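Local coordinates for protein alcohol dehydrogenase (Thermus thermophilus, PDB 2EIH) that probably catalyses the NAD(P)-dependent interconversion of alcohols and carbonyl compounds, as in related zinc-binding dehydrogenases, and carries a bound zinc ion, at residues A[34-39]-A[143-148]; A[85-90]-A[130-135]; A[147-152]-A[289-294]; A[153-158]-A[184-189]; A[178-183]-A[240-245]. One frame throughout, in Å; residues are numbered along the deposited sequence.

Interaction 1: residues A[34-39]-A[143-148]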
# COMPACT_ATOMS: atom_id res chain seq x y z
N LEU A 34 24.69 -20.10 25.01
CA LEU A 34 23.62 -20.86 24.35
C LEU A 34 23.06 -22.05 25.13
O LEU A 34 23.77 -22.71 25.88
CB LEU A 34 24.12 -21.33 22.98
CG LEU A 34 24.40 -20.20 21.99
CD1 LEU A 34 25.36 -20.64 20.90
CD2 LEU A 34 23.09 -19.71 21.40
N LYS A 35 21.78 -22.31 24.93
CA LYS A 35 21.09 -23.41 25.57
C LYS A 35 20.58 -24.38 24.50
O LYS A 35 20.54 -25.59 24.69
CB LYS A 35 19.90 -22.89 26.40
CG LYS A 35 20.25 -22.24 27.75
CD LYS A 35 21.10 -23.18 28.61
CE LYS A 35 21.22 -22.73 30.07
NZ LYS A 35 20.07 -23.15 30.94
N ALA A 36 20.21 -23.81 23.37
CA ALA A 36 19.70 -24.60 22.27
C ALA A 36 20.01 -23.92 20.95
O ALA A 36 19.99 -22.69 20.84
CB ALA A 36 18.19 -24.79 22.42
N ALA A 37 20.34 -24.72 19.94
CA ALA A 37 20.61 -24.21 18.61
C ALA A 37 19.70 -25.01 17.71
O ALA A 37 19.73 -26.25 17.72
CB ALA A 37 22.06 -24.43 18.23
N ALA A 38 18.87 -24.31 16.95
CA ALA A 38 17.95 -24.96 16.04
C ALA A 38 18.64 -25.15 14.71
O ALA A 38 19.43 -24.31 14.28
CB ALA A 38 16.69 -24.11 15.86
N LEU A 39 18.33 -26.27 14.06
CA LEU A 39 18.92 -26.62 12.77
C LEU A 39 18.10 -26.11 11.59
O LEU A 39 16.89 -26.27 11.56
CB LEU A 39 19.04 -28.14 12.67
CG LEU A 39 20.28 -28.87 13.17
CD1 LEU A 39 20.63 -28.51 14.60
CD2 LEU A 39 20.03 -30.39 13.04
N GLU A 143 12.20 -24.67 22.38
CA GLU A 143 11.04 -24.12 21.69
C GLU A 143 11.41 -22.71 21.20
O GLU A 143 11.13 -22.32 20.06
CB GLU A 143 9.84 -24.08 22.65
CG GLU A 143 9.20 -25.43 22.95
CD GLU A 143 8.03 -25.35 23.94
OE1 GLU A 143 7.12 -26.20 23.85
OE2 GLU A 143 8.02 -24.43 24.78
N ALA A 144 12.07 -21.95 22.08
CA ALA A 144 12.50 -20.59 21.75
C ALA A 144 13.45 -20.61 20.55
O ALA A 144 13.23 -19.90 19.56
CB ALA A 144 13.17 -19.96 22.95
N ALA A 145 14.50 -21.43 20.63
CA ALA A 145 15.46 -21.52 19.52
C ALA A 145 14.81 -21.88 18.20
O ALA A 145 15.30 -21.53 17.14
CB ALA A 145 16.56 -22.52 19.84
N ALA A 146 13.69 -22.57 18.25
CA ALA A 146 13.03 -22.98 17.02
C ALA A 146 12.26 -21.88 16.28
O ALA A 146 11.96 -22.01 15.10
CB ALA A 146 12.10 -24.16 17.30
N ILE A 147 11.96 -20.78 16.96
CA ILE A 147 11.17 -19.71 16.37
C ILE A 147 11.70 -18.77 15.27
O ILE A 147 11.23 -18.84 14.12
CB ILE A 147 10.59 -18.79 17.48
CG1 ILE A 147 9.73 -19.61 18.42
CG2 ILE A 147 9.77 -17.65 16.85
CD1 ILE A 147 9.34 -18.87 19.68
N PRO A 148 12.68 -17.91 15.59
CA PRO A 148 13.28 -16.93 14.68
C PRO A 148 13.30 -17.19 13.17
O PRO A 148 12.42 -16.71 12.44
CB PRO A 148 14.65 -16.71 15.28
CG PRO A 148 14.41 -16.89 16.73
CD PRO A 148 13.59 -18.15 16.73
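A145 meets A36 and A38, the two alternate residues of strand 29-38 whose methyls point at helix 141-146. The side chain of A145 is spent in one atom, CB, and that atom does most of the touching on the helix side. Its nearest neighbour is the backbone, with A145 CB 3.6 Å from A36 O. The A36 methyl comes next, CB to CB at 3.8 Å between A36 and A145. On its other flank A145 CB lies 4.3 Å from A38 CB, a looser touch. The A145 methyl is thus set against both inward-facing methyls of the strand, while A37 between them points its own methyl away. The exchange is reciprocal: A38 CB presses on the helix backbone, 3.2 Å from A145 O. It also rests 4.0 Å from A146 CA. This is where the chains run closest, A38 CA to A146 CA being 5.4 Å. Side chains no longer than a methyl let the end of helix 141-146, just before helix 148-161, settle directly on the curled mixed sheet, plain structural packing away from the zinc site. S66 of strand 64-72 touches A36 and A145, and pairs with K35 and A36 in a classic beta bulge. The segments bury 143 Å² without a hydrogen bond, so between them the attachment is apolar and probably rests on close fit and exclusion of water, with little directional preference.

Interaction 2: residues A[85-90]-A[130-135]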
# COMPACT_ATOMS: atom_id res chain seq x y z
N VAL A 85 17.25 -14.90 26.34
CA VAL A 85 17.09 -14.33 25.01
C VAL A 85 17.11 -15.34 23.85
O VAL A 85 17.54 -16.48 23.99
CB VAL A 85 18.22 -13.30 24.73
CG1 VAL A 85 18.16 -12.17 25.75
CG2 VAL A 85 19.59 -13.98 24.80
N VAL A 86 16.64 -14.88 22.70
CA VAL A 86 16.65 -15.67 21.47
C VAL A 86 17.43 -14.77 20.52
O VAL A 86 17.53 -13.56 20.73
CB VAL A 86 15.23 -15.91 20.90
CG1 VAL A 86 14.39 -16.63 21.93
CG2 VAL A 86 14.59 -14.59 20.53
N ILE A 87 17.98 -15.37 19.47
CA ILE A 87 18.79 -14.68 18.49
C ILE A 87 17.98 -14.31 17.25
O ILE A 87 17.14 -15.07 16.81
CB ILE A 87 19.96 -15.58 18.09
CG1 ILE A 87 20.93 -15.72 19.27
CG2 ILE A 87 20.61 -15.08 16.81
CD1 ILE A 87 21.93 -16.83 19.11
N ASN A 88 18.24 -13.11 16.72
CA ASN A 88 17.60 -12.59 15.50
C ASN A 88 18.74 -12.85 14.51
O ASN A 88 19.69 -12.08 14.45
CB ASN A 88 17.37 -11.08 15.65
CG ASN A 88 16.17 -10.58 14.86
OD1 ASN A 88 16.04 -10.86 13.67
ND2 ASN A 88 15.32 -9.81 15.52
N PRO A 89 18.65 -13.93 13.72
CA PRO A 89 19.67 -14.33 12.75
C PRO A 89 20.08 -13.37 11.64
O PRO A 89 21.04 -13.64 10.91
CB PRO A 89 19.13 -15.65 12.22
CG PRO A 89 17.67 -15.42 12.23
CD PRO A 89 17.40 -14.68 13.52
N GLY A 90 19.40 -12.23 11.52
CA GLY A 90 19.74 -11.28 10.46
C GLY A 90 20.86 -10.31 10.76
O GLY A 90 20.72 -9.45 11.64
N ALA A 130 21.74 -5.58 18.60
CA ALA A 130 20.58 -5.42 17.73
C ALA A 130 20.01 -6.76 17.28
O ALA A 130 18.89 -6.83 16.75
CB ALA A 130 20.94 -4.57 16.51
N ASN A 131 20.77 -7.83 17.48
CA ASN A 131 20.34 -9.15 17.05
C ASN A 131 19.94 -10.04 18.21
O ASN A 131 20.01 -11.26 18.10
CB ASN A 131 21.45 -9.80 16.23
CG ASN A 131 21.93 -8.93 15.10
OD1 ASN A 131 22.77 -9.34 14.30
ND2 ASN A 131 21.42 -7.71 15.03
N LEU A 132 19.50 -9.42 19.30
CA LEU A 132 19.09 -10.15 20.49
C LEU A 132 17.70 -9.71 20.95
O LEU A 132 17.44 -8.52 21.10
CB LEU A 132 20.08 -9.87 21.62
CG LEU A 132 20.84 -11.04 22.22
CD1 LEU A 132 21.59 -11.78 21.13
CD2 LEU A 132 21.77 -10.53 23.29
N ALA A 133 16.82 -10.67 21.18
CA ALA A 133 15.47 -10.37 21.64
C ALA A 133 15.19 -11.18 22.90
O ALA A 133 15.75 -12.25 23.09
CB ALA A 133 14.45 -10.71 20.56
N PRO A 134 14.31 -10.67 23.77
CA PRO A 134 13.99 -11.38 25.01
C PRO A 134 13.24 -12.67 24.71
O PRO A 134 12.34 -12.69 23.86
CB PRO A 134 13.11 -10.38 25.77
CG PRO A 134 12.37 -9.72 24.64
CD PRO A 134 13.48 -9.46 23.64
N LYS A 135 13.66 -13.74 25.37
CA LYS A 135 13.03 -15.03 25.18
C LYS A 135 11.73 -15.09 25.95
O LYS A 135 11.68 -14.77 27.14
CB LYS A 135 13.93 -16.16 25.69
CG LYS A 135 13.20 -17.48 25.90
CD LYS A 135 13.99 -18.42 26.81
CE LYS A 135 13.15 -19.62 27.26
NZ LYS A 135 12.00 -19.19 28.10
O HOH W 1 16.66 -8.28 17.41
O HOH W 2 22.48 -6.83 12.09
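A133 O takes the amide of V86, V86 N to A133 O being 2.8 Å. The return bond, A133 N to V86 O at 3.0 Å, is almost perfectly straight (178° at the hydrogen), so the two residues form an antiparallel hydrogen-bonded pair. A third bond follows past the end of the strand, N88 N to N131 O at 2.9 Å, with the donor lifted 48° out of the carbonyl plane. Side chains divide between the two faces. On one, V86 splits its branches: CG2, between its own backbone N and carbonyl carbon, reaches A133 CB at 3.9 Å, while V86 CG1 lies against K135 CB at 3.8 Å. L297 and L301 of helix 297-306 close over A133 on this face, and L301 also touches V86. I87 and L132 share the other face as a non-hydrogen-bonded pair. V85, whose own bridge partner P134 diverges from it, brings CG2 to 4.1 Å from L132 CG, crossing the leucine obliquely. K135 sends its amine off to L139 O, to a salt bridge with E84 and to a cation-pi contact with F141. Beyond the last backbone bond, water takes over: one molecule accepts from N88 ND2 at 2.8 Å and donates to A130 O at 2.7 Å; the same amide nitrogen also bonds K294 O. A second accepts from N131 ND2 and donates to G90 O, which also receives K294 NZ. The strands 85-87 and 132-134 run antiparallel at 144°, a twisted pair in the curled beta sheet characteristic of the GroES-like domain of medium-chain alcohol dehydrogenases.

Interaction 3: residues A[147-152]-A[289-294]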
# COMPACT_ATOMS: atom_id res chain seq x y z
N ILE A 147 11.96 -20.78 16.96
CA ILE A 147 11.17 -19.71 16.37
C ILE A 147 11.70 -18.77 15.27
O ILE A 147 11.23 -18.84 14.12
CB ILE A 147 10.59 -18.79 17.48
CG1 ILE A 147 9.73 -19.61 18.42
CG2 ILE A 147 9.77 -17.65 16.85
CD1 ILE A 147 9.34 -18.87 19.68
N PRO A 148 12.68 -17.91 15.59
CA PRO A 148 13.28 -16.93 14.68
C PRO A 148 13.30 -17.19 13.17
O PRO A 148 12.42 -16.71 12.44
CB PRO A 148 14.65 -16.71 15.28
CG PRO A 148 14.41 -16.89 16.73
CD PRO A 148 13.59 -18.15 16.73
N LEU A 149 14.31 -17.92 12.70
CA LEU A 149 14.47 -18.20 11.28
C LEU A 149 13.17 -18.56 10.54
O LEU A 149 12.79 -17.87 9.58
CB LEU A 149 15.53 -19.30 11.09
CG LEU A 149 16.30 -19.57 9.77
CD1 LEU A 149 15.33 -19.71 8.61
CD2 LEU A 149 17.30 -18.46 9.50
N THR A 150 12.47 -19.63 10.94
CA THR A 150 11.26 -19.98 10.21
C THR A 150 10.11 -19.00 10.39
O THR A 150 9.42 -18.69 9.43
CB THR A 150 10.74 -21.41 10.54
OG1 THR A 150 10.71 -21.60 11.96
CG2 THR A 150 11.60 -22.47 9.88
N PHE A 151 9.88 -18.52 11.61
CA PHE A 151 8.79 -17.58 11.76
C PHE A 151 8.99 -16.29 10.97
O PHE A 151 8.04 -15.76 10.41
CB PHE A 151 8.50 -17.29 13.24
CG PHE A 151 7.62 -18.33 13.85
CD1 PHE A 151 8.16 -19.52 14.31
CD2 PHE A 151 6.24 -18.18 13.83
CE1 PHE A 151 7.33 -20.56 14.73
CE2 PHE A 151 5.40 -19.21 14.24
CZ PHE A 151 5.96 -20.41 14.69
N LEU A 152 10.22 -15.80 10.87
CA LEU A 152 10.47 -14.59 10.11
C LEU A 152 10.24 -14.81 8.62
O LEU A 152 9.70 -13.94 7.94
CB LEU A 152 11.90 -14.10 10.33
CG LEU A 152 12.13 -13.47 11.71
CD1 LEU A 152 13.61 -13.48 12.04
CD2 LEU A 152 11.58 -12.05 11.71
N SER A 289 11.02 -15.07 -1.58
CA SER A 289 11.20 -14.48 -0.27
C SER A 289 12.24 -15.19 0.57
O SER A 289 12.19 -16.40 0.76
CB SER A 289 9.87 -14.45 0.48
OG SER A 289 10.05 -14.09 1.85
N THR A 290 13.20 -14.43 1.07
CA THR A 290 14.24 -15.00 1.92
C THR A 290 14.26 -14.19 3.19
O THR A 290 14.39 -12.98 3.16
CB THR A 290 15.63 -14.94 1.24
OG1 THR A 290 15.63 -15.77 0.06
CG2 THR A 290 16.71 -15.44 2.19
N MET A 291 14.09 -14.88 4.32
CA MET A 291 14.09 -14.22 5.62
C MET A 291 13.05 -13.09 5.72
O MET A 291 12.00 -13.14 5.08
CB MET A 291 15.49 -13.68 5.93
CG MET A 291 16.51 -14.75 6.35
SD MET A 291 16.24 -15.47 8.01
CE MET A 291 17.10 -14.30 9.08
N ALA A 292 13.34 -12.08 6.53
CA ALA A 292 12.44 -10.96 6.72
C ALA A 292 13.18 -9.87 7.47
O ALA A 292 14.35 -10.04 7.83
CB ALA A 292 11.21 -11.39 7.52
N SER A 293 12.51 -8.75 7.70
CA SER A 293 13.11 -7.64 8.42
C SER A 293 13.23 -7.99 9.90
O SER A 293 12.33 -8.60 10.48
CB SER A 293 12.23 -6.39 8.26
OG SER A 293 12.71 -5.35 9.09
N LYS A 294 14.35 -7.62 10.52
CA LYS A 294 14.56 -7.90 11.93
C LYS A 294 13.43 -7.41 12.82
O LYS A 294 13.14 -8.00 13.85
CB LYS A 294 15.86 -7.27 12.41
CG LYS A 294 17.11 -8.02 12.03
CD LYS A 294 18.29 -7.53 12.86
CE LYS A 294 18.96 -6.31 12.23
NZ LYS A 294 19.63 -6.68 10.95
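L149 and M291 make the sulfur contact, L149 CD2 resting 3.5 Å from M291 SD. The methionine is bent at chi2 (-71°) and at the terminal chi3 (-86°): the first sets SD beside L149 and the second swings CE round, so that M291 CE also lies 4.2 Å from L149 CD2. The two side chains cross at about a right angle, and P89 packs on both. Apart from this pair, the apolar side chains meet as L152 CB against A292 CB, 4.0 Å apart, with I300 and N88 also packed on L152. A second group sets side-chain carbon against backbone oxygen. A292 CB is tight against L152 O at 3.0 Å, and L152 CD2 lies 3.7 Å from S293 O. Here the first turns of helix 148-161 receive the loop that leaves strand 285-288, outermost in the parallel Rossmann sheet, and leads to helix 297-306. The same loop meets P89 and N88 of strand 84-91, so the contact lies where the GroES-like and nucleotide-binding parts come together. The segments share 262 Å² of buried surface, and several polar groups of the loop bond elsewhere. S293 OG pairs with G102 O and S295 OG. K294 NZ forms a salt bridge with D104 in the zinc-binding lobe, the metal about 12 Å from the S293 side chain; L100 of a neighbouring subunit packs on S293 and K294.

Interaction 4: residues A[153-158]-A[184-189]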
# COMPACT_ATOMS: atom_id res chain seq x y z
N THR A 153 10.66 -15.96 8.12
CA THR A 153 10.51 -16.28 6.72
C THR A 153 9.04 -16.47 6.37
O THR A 153 8.58 -15.99 5.34
CB THR A 153 11.30 -17.56 6.37
OG1 THR A 153 12.69 -17.33 6.61
CG2 THR A 153 11.09 -17.94 4.91
N ALA A 154 8.31 -17.17 7.23
CA ALA A 154 6.90 -17.41 7.01
C ALA A 154 6.11 -16.11 7.10
O ALA A 154 5.12 -15.92 6.40
CB ALA A 154 6.37 -18.40 8.04
N TRP A 155 6.57 -15.20 7.95
CA TRP A 155 5.87 -13.94 8.14
C TRP A 155 5.97 -13.02 6.92
O TRP A 155 4.98 -12.43 6.51
CB TRP A 155 6.40 -13.24 9.39
CG TRP A 155 5.71 -11.95 9.68
CD1 TRP A 155 5.85 -10.77 9.01
CD2 TRP A 155 4.78 -11.70 10.74
NE1 TRP A 155 5.08 -9.80 9.60
CE2 TRP A 155 4.42 -10.34 10.67
CE3 TRP A 155 4.23 -12.48 11.77
CZ2 TRP A 155 3.51 -9.74 11.56
CZ3 TRP A 155 3.34 -11.90 12.66
CH2 TRP A 155 3.00 -10.54 12.56
N GLN A 156 7.17 -12.91 6.35
CA GLN A 156 7.33 -12.07 5.17
C GLN A 156 6.49 -12.61 4.03
O GLN A 156 5.88 -11.85 3.30
CB GLN A 156 8.80 -11.98 4.73
CG GLN A 156 9.01 -11.00 3.57
CD GLN A 156 10.46 -10.67 3.28
OE1 GLN A 156 11.06 -11.25 2.37
NE2 GLN A 156 11.03 -9.75 4.05
N MET A 157 6.45 -13.94 3.90
CA MET A 157 5.67 -14.56 2.84
C MET A 157 4.17 -14.33 3.02
O MET A 157 3.49 -13.88 2.09
CB MET A 157 5.97 -16.06 2.76
CG MET A 157 7.39 -16.39 2.34
SD MET A 157 7.64 -18.19 2.15
CE MET A 157 7.72 -18.64 3.81
N VAL A 158 3.66 -14.63 4.21
CA VAL A 158 2.23 -14.48 4.52
C VAL A 158 1.77 -13.03 4.64
O VAL A 158 0.87 -12.59 3.92
CB VAL A 158 1.91 -15.24 5.85
CG1 VAL A 158 0.45 -15.04 6.25
CG2 VAL A 158 2.21 -16.72 5.67
N ILE A 184 1.19 -21.88 8.48
CA ILE A 184 -0.19 -22.26 8.73
C ILE A 184 -0.77 -21.41 9.86
O ILE A 184 -1.90 -20.91 9.76
CB ILE A 184 -0.26 -23.77 9.06
CG1 ILE A 184 0.15 -24.55 7.80
CG2 ILE A 184 -1.66 -24.15 9.51
CD1 ILE A 184 0.26 -26.03 7.97
N GLN A 185 0.01 -21.23 10.92
CA GLN A 185 -0.39 -20.44 12.09
C GLN A 185 -0.46 -18.93 11.83
O GLN A 185 -1.37 -18.25 12.31
CB GLN A 185 0.57 -20.70 13.27
CG GLN A 185 0.60 -22.14 13.74
CD GLN A 185 1.56 -22.37 14.89
OE1 GLN A 185 1.30 -21.98 16.03
NE2 GLN A 185 2.69 -23.01 14.60
N ILE A 186 0.50 -18.39 11.10
CA ILE A 186 0.49 -16.97 10.81
C ILE A 186 -0.70 -16.70 9.90
O ILE A 186 -1.44 -15.72 10.08
CB ILE A 186 1.80 -16.52 10.16
CG1 ILE A 186 2.93 -16.64 11.20
CG2 ILE A 186 1.69 -15.10 9.66
CD1 ILE A 186 4.30 -16.45 10.67
N ALA A 187 -0.89 -17.59 8.93
CA ALA A 187 -2.00 -17.49 7.99
C ALA A 187 -3.33 -17.38 8.74
O ALA A 187 -4.13 -16.48 8.47
CB ALA A 187 -2.03 -18.70 7.07
N LYS A 188 -3.56 -18.30 9.67
CA LYS A 188 -4.80 -18.28 10.45
C LYS A 188 -4.88 -17.00 11.29
O LYS A 188 -5.94 -16.40 11.42
CB LYS A 188 -4.87 -19.50 11.36
CG LYS A 188 -5.09 -20.81 10.62
CD LYS A 188 -6.45 -20.84 9.93
CE LYS A 188 -7.57 -20.60 10.93
NZ LYS A 188 -8.90 -20.68 10.28
N LEU A 189 -3.74 -16.60 11.85
CA LEU A 189 -3.67 -15.40 12.67
C LEU A 189 -4.20 -14.21 11.87
O LEU A 189 -4.79 -13.30 12.45
CB LEU A 189 -2.23 -15.14 13.09
CG LEU A 189 -1.92 -14.38 14.39
CD1 LEU A 189 -0.58 -13.65 14.21
CD2 LEU A 189 -3.00 -13.37 14.76
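Segments 153-158 and 184-189 are both helical, their axes 9.5 Å apart at closest approach and crossing at -42°, with the chains running broadly the same way. I186 carries most of the interface and divides its work between two branches. At the tip of the longer one, I186 CD1 pushes in between A154 and W155: it lies 3.9 Å from A154 CB and 3.8 Å from W155 N. W155 CB is 4.0 Å from the same methyl, and the indole comes near as well, W155 CE3 at 4.1 Å from I186 CD1, the side chains of W155 and I186 crossing at about a right angle. The shorter branch of I186 serves V158, with CG2 of I186 3.6 Å from V158 CG1. That valine branch stands opposite its own backbone N (chi1 177°), which extends it across to the neighbouring helix, where V158 CG1 also touches A187 CA at 3.9 Å. F151 and V159 pack on I186 from the same helix as V158. P299, I300 and F303 of helix 297-306 pack on W155, and R165 of a neighbouring subunit touches it too. No polar bond joins the two segments; their 258 Å² of buried surface is hydrocarbon packing. The arrangement belongs to the Rossmann-fold half of the protein, in which helix 180-189 makes the crossover between parallel strands 169-172 and 193-198 and packs against helix 148-161.

Interaction 5: residues A[178-183]-A[240-245]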
# COMPACT_ATOMS: atom_id res chain seq x y z
N GLY A 178 10.04 -27.25 6.63
CA GLY A 178 10.38 -25.88 6.31
C GLY A 178 9.62 -24.83 7.09
O GLY A 178 9.60 -24.84 8.33
N VAL A 179 8.97 -23.92 6.37
CA VAL A 179 8.22 -22.85 7.00
C VAL A 179 6.72 -23.10 7.09
O VAL A 179 5.97 -22.22 7.52
CB VAL A 179 8.45 -21.53 6.25
CG1 VAL A 179 9.90 -21.08 6.45
CG2 VAL A 179 8.16 -21.72 4.77
N SER A 180 6.27 -24.29 6.69
CA SER A 180 4.85 -24.60 6.72
C SER A 180 4.23 -24.49 8.12
O SER A 180 3.15 -23.91 8.28
CB SER A 180 4.59 -26.00 6.16
OG SER A 180 5.32 -26.98 6.85
N VAL A 181 4.90 -25.04 9.13
CA VAL A 181 4.41 -25.00 10.49
C VAL A 181 4.08 -23.57 10.89
O VAL A 181 2.99 -23.29 11.43
CB VAL A 181 5.44 -25.60 11.47
CG1 VAL A 181 5.09 -25.23 12.90
CG2 VAL A 181 5.47 -27.11 11.32
N ALA A 182 5.01 -22.66 10.64
CA ALA A 182 4.80 -21.25 10.98
C ALA A 182 3.78 -20.57 10.05
O ALA A 182 2.98 -19.75 10.49
CB ALA A 182 6.15 -20.50 10.92
N ALA A 183 3.82 -20.92 8.76
CA ALA A 183 2.92 -20.33 7.78
C ALA A 183 1.46 -20.67 8.01
O ALA A 183 0.57 -19.86 7.76
CB ALA A 183 3.32 -20.76 6.37
N VAL A 240 1.66 -20.61 -0.03
CA VAL A 240 2.98 -20.60 0.60
C VAL A 240 3.68 -21.88 0.20
O VAL A 240 3.27 -22.97 0.59
CB VAL A 240 2.88 -20.55 2.12
CG1 VAL A 240 4.28 -20.51 2.71
CG2 VAL A 240 2.07 -19.35 2.56
N ASP A 241 4.76 -21.75 -0.56
CA ASP A 241 5.50 -22.91 -1.03
C ASP A 241 6.99 -22.81 -0.67
O ASP A 241 7.61 -21.77 -0.87
CB ASP A 241 5.35 -23.03 -2.54
CG ASP A 241 5.85 -24.35 -3.06
OD1 ASP A 241 5.88 -24.54 -4.29
OD2 ASP A 241 6.19 -25.21 -2.24
N HIS A 242 7.57 -23.88 -0.14
CA HIS A 242 8.99 -23.85 0.21
C HIS A 242 9.71 -25.00 -0.46
O HIS A 242 10.88 -25.26 -0.18
CB HIS A 242 9.19 -23.97 1.72
CG HIS A 242 8.83 -25.31 2.27
ND1 HIS A 242 7.53 -25.70 2.49
CD2 HIS A 242 9.60 -26.37 2.61
CE1 HIS A 242 7.51 -26.94 2.93
NE2 HIS A 242 8.76 -27.37 3.01
N THR A 243 9.02 -25.69 -1.35
CA THR A 243 9.62 -26.81 -2.05
C THR A 243 9.72 -26.50 -3.54
O THR A 243 10.82 -26.37 -4.08
CB THR A 243 8.80 -28.09 -1.82
OG1 THR A 243 7.46 -27.92 -2.30
CG2 THR A 243 8.76 -28.42 -0.33
N GLY A 244 8.57 -26.35 -4.19
CA GLY A 244 8.54 -26.04 -5.61
C GLY A 244 9.43 -26.96 -6.43
O GLY A 244 9.92 -27.98 -5.94
N ALA A 245 9.63 -26.59 -7.69
CA ALA A 245 10.48 -27.36 -8.59
C ALA A 245 10.14 -28.85 -8.58
O ALA A 245 11.01 -29.69 -8.82
CB ALA A 245 11.94 -27.16 -8.23
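H242 offers one face of its imidazole to G178 and the opposite face to T243. G178 CA makes a CH-pi contact, 4.2 Å from the H242 ring centroid and 27° off the ring normal, with V179 N over the same face. On the far side the methyl T243 CG2 stands 3.5 Å above the ring plane, displaced toward the rim. S180 CB approaches obliquely, 4.5 Å from H242 CE1. A chi1 of 69° tucks the H242 ring between its own backbone N and carbonyl carbon, while its CB meets V179 CG2 at 3.9 Å. Just upstream, D241 OD2 shapes the turn: it accepts T243 N at 3.0 Å, an Asx turn, and T243 OG1 on its syn lone pair. A second apolar touch, A183 CB to V240 CG1 at 3.8 Å, joins helix to strand. G178 has a positive phi and leads into helix 180-189, consistent with the glycine-rich loop that binds the cofactor pyrophosphate in Rossmann relatives. The contact lies at the C-terminal ends of the parallel strands: strand 236-241 pairs with 169-172 on one side and 259-263 on the other, while helix 148-161 packs on V179 and A182.

Interactions 1 and 2 both reach the curled sheet of the GroES-like part and touch, their centres about 11 Å apart; interactions 4 and 5 lie in the Rossmann half, their centres about 10 Å apart, and share helix 180-189. Interaction 3 bridges the halves: it overlaps interaction 1 in I147 and P148, touches interactions 2 and 5, and uses the same helix 148-161 as interaction 4. The farthest pair, interactions 2 and 5, is about 23 Å apart between centres. Along the chain, segments 85-90 and 130-135 fall between those of interaction 1, interactions 4 and 5 alternate, and segment 289-294 comes last. Helix 148-161 therefore links the two domains, between which relatives hold cofactor and substrate.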